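Local coordinates for molybdopterin synthase sulfur carrier subunit (Homo sapiens, PDB 5MPO), which carries sulfur as a C-terminal thiocarboxylate and donates it within the molybdopterin synthase complex, which converts precursor Z into molybdopterin, at residues Glu26-Ala31 / Gly94-Val99; Arg70-Phe75 / Ile100-Gly105; Phe75-Glu80 / Gln87-Gln92. All coordinates share one frame; numbering follows the deposited sequence.

Interaction 1 (Glu26-Ala31 / Gly94-Val99)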
loop_
_atom_site.group_PDB
_atom_site.type_symbol
_atom_site.label_atom_id
_atom_site.label_comp_id
_atom_site.label_asym_id
_atom_site.label_seq_id
_atom_site.Cartn_x
_atom_site.Cartn_y
_atom_site.Cartn_z
ATOM N N GLU B 26 -20.916 20.243 27.829
ATOM C CA GLU B 26 -21.709 19.542 26.808
ATOM C C GLU B 26 -21.193 18.074 26.835
ATOM O O GLU B 26 -19.977 17.828 26.756
ATOM C CB GLU B 26 -21.525 20.228 25.434
ATOM C CG GLU B 26 -22.657 19.992 24.431
ATOM C CD GLU B 26 -22.297 20.186 22.931
ATOM O OE1 GLU B 26 -21.155 20.579 22.563
ATOM O OE2 GLU B 26 -23.197 19.947 22.077
ATOM N N VAL B 27 -22.086 17.122 27.055
ATOM C CA VAL B 27 -21.728 15.715 27.023
ATOM C C VAL B 27 -22.111 15.217 25.661
ATOM O O VAL B 27 -23.234 15.502 25.185
ATOM C CB VAL B 27 -22.367 14.899 28.149
ATOM C CG1 VAL B 27 -21.932 13.429 28.088
ATOM C CG2 VAL B 27 -21.933 15.478 29.500
ATOM N N LEU B 28 -21.160 14.566 24.983
ATOM C CA LEU B 28 -21.455 14.008 23.654
ATOM C C LEU B 28 -21.482 12.475 23.741
ATOM O O LEU B 28 -20.629 11.858 24.412
ATOM C CB LEU B 28 -20.409 14.503 22.678
ATOM C CG LEU B 28 -20.326 16.032 22.506
ATOM C CD1 LEU B 28 -19.285 16.443 21.471
ATOM C CD2 LEU B 28 -21.636 16.550 21.989
ATOM N N TYR B 29 -22.494 11.876 23.140
ATOM C CA TYR B 29 -22.680 10.398 23.245
ATOM C C TYR B 29 -22.526 9.861 21.835
ATOM O O TYR B 29 -23.234 10.295 20.915
ATOM C CB TYR B 29 -24.034 9.965 23.849
ATOM C CG TYR B 29 -24.261 10.408 25.294
ATOM C CD1 TYR B 29 -23.544 9.845 26.324
ATOM C CD2 TYR B 29 -25.168 11.444 25.613
ATOM C CE1 TYR B 29 -23.721 10.266 27.639
ATOM C CE2 TYR B 29 -25.347 11.872 26.911
ATOM C CZ TYR B 29 -24.614 11.287 27.916
ATOM O OH TYR B 29 -24.749 11.691 29.215
ATOM N N PHE B 30 -21.551 8.973 21.656
ATOM C CA PHE B 30 -21.272 8.412 20.331
ATOM C C PHE B 30 -21.637 6.940 20.248
ATOM O O PHE B 30 -21.475 6.203 21.229
ATOM C CB PHE B 30 -19.779 8.660 19.998
ATOM C CG PHE B 30 -19.523 10.079 19.641
ATOM C CD1 PHE B 30 -19.996 10.564 18.445
ATOM C CD2 PHE B 30 -18.964 10.962 20.570
ATOM C CE1 PHE B 30 -19.871 11.888 18.118
ATOM C CE2 PHE B 30 -18.823 12.290 20.247
ATOM C CZ PHE B 30 -19.285 12.760 19.020
ATOM N N ALA B 31 -22.100 6.530 19.075
ATOM C CA ALA B 31 -22.267 5.099 18.720
ATOM C C ALA B 31 -23.303 4.395 19.631
ATOM O O ALA B 31 -24.409 4.918 19.748
ATOM C CB ALA B 31 -20.919 4.408 18.719
ATOM N N GLY B 94 -18.538 25.200 28.608
ATOM C CA GLY B 94 -18.646 24.878 27.208
ATOM C C GLY B 94 -17.688 23.781 26.839
ATOM O O GLY B 94 -17.676 23.351 25.711
ATOM N N ASP B 95 -16.864 23.304 27.747
ATOM C CA ASP B 95 -15.986 22.227 27.355
ATOM C C ASP B 95 -16.824 21.022 26.953
ATOM O O ASP B 95 -17.947 20.836 27.408
ATOM C CB ASP B 95 -15.056 21.816 28.476
ATOM C CG ASP B 95 -13.915 22.778 28.683
ATOM O OD1 ASP B 95 -13.662 23.669 27.842
ATOM O OD2 ASP B 95 -13.268 22.640 29.729
ATOM N N GLU B 96 -16.259 20.206 26.088
ATOM C CA GLU B 96 -16.919 19.045 25.566
ATOM C C GLU B 96 -16.419 17.817 26.281
ATOM O O GLU B 96 -15.235 17.651 26.467
ATOM C CB GLU B 96 -16.670 18.922 24.107
ATOM C CG GLU B 96 -17.470 19.913 23.310
ATOM C CD GLU B 96 -17.207 19.793 21.833
ATOM O OE1 GLU B 96 -16.437 18.908 21.383
ATOM O OE2 GLU B 96 -17.753 20.622 21.110
ATOM N N ILE B 97 -17.341 16.972 26.718
ATOM C CA ILE B 97 -16.984 15.698 27.346
ATOM C C ILE B 97 -17.609 14.661 26.428
ATOM O O ILE B 97 -18.855 14.572 26.334
ATOM C CB ILE B 97 -17.600 15.526 28.762
ATOM C CG1 ILE B 97 -17.404 16.777 29.662
ATOM C CG2 ILE B 97 -17.065 14.279 29.434
ATOM C CD1 ILE B 97 -15.987 17.202 29.927
ATOM N N ALA B 98 -16.793 13.903 25.713
ATOM C CA ALA B 98 -17.365 12.887 24.807
ATOM C C ALA B 98 -17.264 11.507 25.435
ATOM O O ALA B 98 -16.277 11.177 26.134
ATOM C CB ALA B 98 -16.701 12.930 23.453
ATOM N N VAL B 99 -18.342 10.752 25.289
ATOM C CA VAL B 99 -18.402 9.387 25.815
ATOM C C VAL B 99 -18.063 8.486 24.623
ATOM O O VAL B 99 -18.835 8.439 23.643
ATOM C CB VAL B 99 -19.804 9.008 26.392
ATOM C CG1 VAL B 99 -19.811 7.548 26.882
ATOM C CG2 VAL B 99 -20.172 9.957 27.530
#
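Y29 and V99 meet on the face of the sheet that looks toward helix 52-62. CG2 of V99 approaches the tyrosine ring obliquely, 3.6 Å from CE1. It gets there because CG2 stands anti to the carbonyl carbon of V99, while CG1 is turned anti to the backbone N (chi1 178°). The same methyl meets CG1 of V27 at 3.9 Å, the two valines lying askew to each other, so V99 CG2 fills the angle between two side chains of the neighbouring strand. I59 and W56 of helix 52-62 pack against this apolar face, and the phenol OH of Y29 bonds to E42.

The other face carries E26, L28, E96 and A98. E26 and E96 run side by side in the same direction, their carboxylates turned 69° apart, and OE1 of E26 lies 3.7 Å from OE2 of E96. Two like charges at this range would probably repel; OE1 of E96, however, bonds to an aromatic side chain of the partner protein. CD1 of L28 reaches E96 OE1, and the CB of A98 sits at the edge of the F30 ring, in its plane, 3.9 Å from CE2.

Between the faces the backbones are joined by regular bonds, among them L28 N to I97 O at 2.7 Å and V99 N to L28 O; F30 N to V99 O is weak. The parallel pairing of strands 24-29 and 96-100, first strand beside last at the centre of a mixed sheet backed by a helix, is that of the ubiquitin-like beta-grasp fold of the MoaD/ThiS family.

Interaction 2 (Arg70-Phe75 / Ile100-Gly105)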
loop_
_atom_site.group_PDB
_atom_site.type_symbol
_atom_site.label_atom_id
_atom_site.label_comp_id
_atom_site.label_asym_id
_atom_site.label_seq_id
_atom_site.Cartn_x
_atom_site.Cartn_y
_atom_site.Cartn_z
ATOM N N ARG B 70 -19.906 0.436 31.448
ATOM C CA ARG B 70 -19.035 1.242 32.298
ATOM C C ARG B 70 -17.586 0.807 32.112
ATOM O O ARG B 70 -16.662 1.616 32.204
ATOM C CB ARG B 70 -19.444 1.110 33.765
ATOM N N ASN B 71 -17.395 -0.471 31.799
ATOM C CA ASN B 71 -16.057 -1.024 31.597
ATOM C C ASN B 71 -15.423 -0.868 30.205
ATOM O O ASN B 71 -14.238 -1.163 30.043
ATOM C CB ASN B 71 -16.034 -2.501 32.007
ATOM N N GLN B 72 -16.178 -0.417 29.203
ATOM C CA GLN B 72 -15.598 -0.272 27.886
ATOM C C GLN B 72 -15.736 1.115 27.283
ATOM O O GLN B 72 -15.970 1.260 26.103
ATOM C CB GLN B 72 -16.240 -1.287 26.970
ATOM C CG GLN B 72 -17.603 -0.887 26.473
ATOM C CD GLN B 72 -18.322 -2.042 25.845
ATOM O OE1 GLN B 72 -18.130 -3.164 26.250
ATOM N NE2 GLN B 72 -19.144 -1.774 24.845
ATOM N N ILE B 73 -15.576 2.138 28.101
ATOM C CA ILE B 73 -15.733 3.492 27.652
ATOM C C ILE B 73 -14.594 4.375 28.046
ATOM O O ILE B 73 -14.090 4.265 29.131
ATOM C CB ILE B 73 -16.962 4.073 28.371
ATOM C CG1 ILE B 73 -18.217 3.349 27.942
ATOM C CG2 ILE B 73 -17.163 5.556 28.140
ATOM C CD1 ILE B 73 -18.716 3.735 26.583
ATOM N N ILE B 74 -14.205 5.286 27.171
ATOM C CA ILE B 74 -13.208 6.312 27.607
ATOM C C ILE B 74 -13.877 7.689 27.452
ATOM O O ILE B 74 -14.918 7.846 26.753
ATOM C CB ILE B 74 -11.851 6.128 26.859
ATOM C CG1 ILE B 74 -10.723 6.935 27.489
ATOM C CG2 ILE B 74 -11.955 6.447 25.365
ATOM C CD1 ILE B 74 -9.369 6.734 26.815
ATOM N N PHE B 75 -13.299 8.669 28.113
ATOM C CA PHE B 75 -13.633 10.044 27.833
ATOM C C PHE B 75 -12.651 10.720 26.876
ATOM O O PHE B 75 -11.421 10.464 26.920
ATOM C CB PHE B 75 -13.591 10.881 29.119
ATOM C CG PHE B 75 -14.810 10.778 29.983
ATOM C CD1 PHE B 75 -16.091 10.750 29.439
ATOM C CD2 PHE B 75 -14.670 10.800 31.376
ATOM C CE1 PHE B 75 -17.208 10.676 30.267
ATOM C CE2 PHE B 75 -15.782 10.730 32.212
ATOM C CZ PHE B 75 -17.045 10.663 31.653
ATOM N N ILE B 100 -16.908 7.824 24.737
ATOM C CA ILE B 100 -16.231 7.130 23.632
ATOM C C ILE B 100 -16.324 5.580 23.835
ATOM O O ILE B 100 -15.568 5.008 24.605
ATOM C CB ILE B 100 -14.733 7.537 23.640
ATOM C CG1 ILE B 100 -14.514 9.066 23.634
ATOM C CG2 ILE B 100 -13.958 6.844 22.527
ATOM C CD1 ILE B 100 -14.817 9.746 22.335
ATOM N N PRO B 101 -17.296 4.928 23.228
ATOM C CA PRO B 101 -17.277 3.462 23.212
ATOM C C PRO B 101 -16.087 2.935 22.381
ATOM O O PRO B 101 -15.460 3.729 21.674
ATOM C CB PRO B 101 -18.597 3.090 22.525
ATOM C CG PRO B 101 -19.307 4.366 22.228
ATOM C CD PRO B 101 -18.379 5.495 22.403
ATOM N N PRO B 102 -15.793 1.614 22.448
ATOM C CA PRO B 102 -14.594 1.097 21.767
ATOM C C PRO B 102 -14.709 1.352 20.266
ATOM O O PRO B 102 -15.802 1.194 19.643
ATOM C CB PRO B 102 -14.611 -0.384 22.109
ATOM C CG PRO B 102 -16.061 -0.712 22.245
ATOM C CD PRO B 102 -16.656 0.506 22.914
ATOM N N ILE B 103 -13.615 1.868 19.713
ATOM C CA ILE B 103 -13.678 2.483 18.389
ATOM C C ILE B 103 -13.441 1.469 17.276
ATOM O O ILE B 103 -12.909 0.374 17.539
ATOM C CB ILE B 103 -12.725 3.706 18.252
ATOM C CG1 ILE B 103 -11.280 3.250 18.169
ATOM C CG2 ILE B 103 -13.005 4.742 19.358
ATOM C CD1 ILE B 103 -10.288 4.345 18.473
ATOM N N SER B 104 -13.833 1.878 16.056
ATOM C CA SER B 104 -13.972 0.985 14.889
ATOM C C SER B 104 -13.854 1.753 13.518
ATOM O O SER B 104 -14.654 1.580 12.583
ATOM C CB SER B 104 -15.261 0.099 15.016
ATOM O OG SER B 104 -16.484 0.821 15.300
ATOM N N GLY B 105 -12.827 2.586 13.402
ATOM C CA GLY B 105 -12.611 3.370 12.182
ATOM C C GLY B 105 -12.004 2.494 11.103
ATOM O O GLY B 105 -11.678 1.320 11.340
#
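I74 and I100 face each other as an antiparallel hydrogen-bonded pair, the last such pairing before the C-terminal tail leaves the sheet. Two backbone bonds close it: I74 N gives to I100 O at 2.9 Å, and I100 N gives to I74 O at 2.8 Å. The carbonyl of I100 is also approached by the CA of I73, a CA-H...O contact of 3.4 Å, so this oxygen has partners from two successive residues.

The apolar contacts lie around these bonds. I74 and I100 point the same way, and with CG1 of I74 anti to its backbone N (chi1 -167°), CG2 is the branch turned to I100, next to its CB and CG2. Y81 of strand 80-82 touches both isoleucines. I73 uses the tip of its chain instead: CD1 reaches the CA of P101 at 3.7 Å and lies 4.1 Å from P101 CB. Its side chain also packs on V99 of strand 96-100. Replacing I73 with an alanine is likely to open a gap beside P101 and to deprive V99 of an apolar neighbour.

At the exposed end, CD of P102 rests 3.3 Å from Q72 O, and the side chain of Q72 runs at a slant to the P102 ring, its NE2 3.9 Å from the same CD. Neither P101 nor P102 has a backbone N-H to give, so the paired bonding stops at I100; beyond it the two segments meet through van der Waals contacts, I73 on P101 and Q72 on P102, while S104 and G105 bond to the partner protein.

Interaction 3 (Phe75-Glu80 / Gln87-Gln92)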
loop_
_atom_site.group_PDB
_atom_site.type_symbol
_atom_site.label_atom_id
_atom_site.label_comp_id
_atom_site.label_asym_id
_atom_site.label_seq_id
_atom_site.Cartn_x
_atom_site.Cartn_y
_atom_site.Cartn_z
ATOM N N PHE B 75 -13.299 8.669 28.113
ATOM C CA PHE B 75 -13.633 10.044 27.833
ATOM C C PHE B 75 -12.651 10.720 26.876
ATOM O O PHE B 75 -11.421 10.464 26.920
ATOM C CB PHE B 75 -13.591 10.881 29.119
ATOM C CG PHE B 75 -14.810 10.778 29.983
ATOM C CD1 PHE B 75 -16.091 10.750 29.439
ATOM C CD2 PHE B 75 -14.670 10.800 31.376
ATOM C CE1 PHE B 75 -17.208 10.676 30.267
ATOM C CE2 PHE B 75 -15.782 10.730 32.212
ATOM C CZ PHE B 75 -17.045 10.663 31.653
ATOM N N ALA B 76 -13.199 11.649 26.081
ATOM C CA ALA B 76 -12.420 12.777 25.573
ATOM C C ALA B 76 -12.926 14.078 26.241
ATOM O O ALA B 76 -14.122 14.381 26.183
ATOM C CB ALA B 76 -12.532 12.879 24.047
ATOM N N VAL B 77 -12.007 14.829 26.847
ATOM C CA VAL B 77 -12.280 16.112 27.477
ATOM C C VAL B 77 -11.495 17.117 26.690
ATOM O O VAL B 77 -10.267 17.035 26.618
ATOM C CB VAL B 77 -11.776 16.152 28.956
ATOM C CG1 VAL B 77 -11.897 17.569 29.565
ATOM C CG2 VAL B 77 -12.510 15.111 29.781
ATOM N N ARG B 78 -12.186 18.086 26.120
ATOM C CA ARG B 78 -11.566 19.059 25.226
ATOM C C ARG B 78 -10.769 18.306 24.161
ATOM O O ARG B 78 -9.645 18.653 23.876
ATOM C CB ARG B 78 -10.677 20.057 26.002
ATOM C CG ARG B 78 -11.419 21.078 26.893
ATOM C CD ARG B 78 -10.475 22.064 27.552
ATOM N NE ARG B 78 -9.582 21.415 28.527
ATOM C CZ ARG B 78 -9.843 21.209 29.826
ATOM N NH1 ARG B 78 -10.998 21.579 30.399
ATOM N NH2 ARG B 78 -8.936 20.603 30.576
ATOM N N GLN B 79 -11.346 17.222 23.646
ATOM C CA GLN B 79 -10.761 16.437 22.556
ATOM C C GLN B 79 -9.463 15.726 22.915
ATOM O O GLN B 79 -8.643 15.491 22.058
ATOM C CB GLN B 79 -10.483 17.321 21.336
ATOM C CG GLN B 79 -11.676 18.021 20.719
ATOM C CD GLN B 79 -11.241 18.818 19.472
ATOM O OE1 GLN B 79 -10.192 18.558 18.842
ATOM N NE2 GLN B 79 -12.031 19.777 19.117
ATOM N N GLU B 80 -9.244 15.413 24.171
ATOM C CA GLU B 80 -8.079 14.597 24.533
ATOM C C GLU B 80 -8.601 13.495 25.429
ATOM O O GLU B 80 -9.420 13.739 26.323
ATOM C CB GLU B 80 -6.986 15.388 25.262
ATOM C CG GLU B 80 -6.389 16.567 24.453
ATOM C CD GLU B 80 -5.523 16.182 23.213
ATOM O OE1 GLU B 80 -4.914 15.113 23.188
ATOM O OE2 GLU B 80 -5.419 16.968 22.251
ATOM N N GLN B 87 -7.865 10.878 37.707
ATOM C CA GLN B 87 -7.516 12.109 37.008
ATOM C C GLN B 87 -8.394 13.269 37.465
ATOM O O GLN B 87 -9.621 13.165 37.476
ATOM C CB GLN B 87 -7.640 11.919 35.495
ATOM N N LEU B 88 -7.759 14.374 37.840
ATOM C CA LEU B 88 -8.477 15.548 38.296
ATOM C C LEU B 88 -8.775 16.382 37.078
ATOM O O LEU B 88 -7.841 16.723 36.347
ATOM C CB LEU B 88 -7.638 16.355 39.290
ATOM C CG LEU B 88 -8.355 17.511 40.019
ATOM C CD1 LEU B 88 -9.561 17.037 40.839
ATOM C CD2 LEU B 88 -7.358 18.296 40.877
ATOM N N LEU B 89 -10.065 16.684 36.861
ATOM C CA LEU B 89 -10.503 17.553 35.744
ATOM C C LEU B 89 -10.867 18.946 36.190
ATOM O O LEU B 89 -11.613 19.133 37.157
ATOM C CB LEU B 89 -11.693 16.946 35.003
ATOM C CG LEU B 89 -11.422 15.504 34.561
ATOM C CD1 LEU B 89 -12.679 14.856 34.036
ATOM C CD2 LEU B 89 -10.277 15.457 33.543
ATOM N N VAL B 90 -10.341 19.912 35.458
ATOM C CA VAL B 90 -10.659 21.306 35.629
ATOM C C VAL B 90 -11.418 21.722 34.390
ATOM O O VAL B 90 -10.827 22.103 33.392
ATOM C CB VAL B 90 -9.390 22.128 35.822
ATOM C CG1 VAL B 90 -9.693 23.575 36.227
ATOM C CG2 VAL B 90 -8.542 21.453 36.878
ATOM N N LEU B 91 -12.744 21.694 34.491
ATOM C CA LEU B 91 -13.626 21.979 33.383
ATOM C C LEU B 91 -14.128 23.404 33.314
ATOM O O LEU B 91 -14.540 23.952 34.294
ATOM C CB LEU B 91 -14.798 21.034 33.458
ATOM C CG LEU B 91 -14.356 19.571 33.525
ATOM C CD1 LEU B 91 -15.553 18.677 33.732
ATOM C CD2 LEU B 91 -13.625 19.174 32.254
ATOM N N GLN B 92 -14.093 23.981 32.116
ATOM C CA GLN B 92 -14.474 25.352 31.855
ATOM C C GLN B 92 -15.794 25.324 31.129
ATOM O O GLN B 92 -16.111 24.374 30.476
ATOM C CB GLN B 92 -13.456 26.030 30.921
ATOM C CG GLN B 92 -12.006 26.137 31.439
ATOM C CD GLN B 92 -11.910 26.849 32.764
ATOM O OE1 GLN B 92 -12.754 27.680 33.087
ATOM N NE2 GLN B 92 -10.900 26.513 33.551
#
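R78 reaches across from the type I' turn V77-E80, the tight hairpin between strands 74-77 and 80-82 of the beta-grasp sheet, to the segment 87-92. Its CB points toward that segment, and CG stands anti to the carbonyl carbon. From there CD continues the extended line, until a turn about CG-CD (chi3 -66°) brings the guanidinium back over V77. CG1 of that valine consequently lies 4.1 Å above the guanidinium plane, over its centre. Of the terminal nitrogens, NH1 does the work: it gives a hydrogen bond to V90 O at 3.0 Å, bent to 146° at the hydrogen, the oxygen lying 23° out of the guanidinium plane. The CA of L91 sits at the group's edge, and CD2 of L91 is also near NH1. The stronger polar partner of R78 is D95, whose OD2 forms a salt bridge with the same NH1 and accepts from Q92 N as well.

Beneath the arginine the contact is apolar. V77 sends CG2 to within 4.3 Å of L89 CD1, a looser touch, and crosses L91 at about a right angle, its CG1 meeting CD2 of L91 at 3.6 Å.

Interactions 1 and 2 belong to the same five-stranded sheet and meet along strand 96-100: interaction 1 pairs it in parallel with strand 24-29 at the centre, while interaction 2 pairs its end with strand 74-77, antiparallel, where the tail departs. Interaction 3 continues strand 74-77 from F75, shared with interaction 2, but its segments are not paired as strands. Interaction 1 lies nearest the centre of the chain and has no exposed residue among those that touch; the other two each run from buried to exposed residues. Backbone bonding with apolar packing holds interactions 1 and 2, whereas interaction 3 sets a charged side chain over an apolar base.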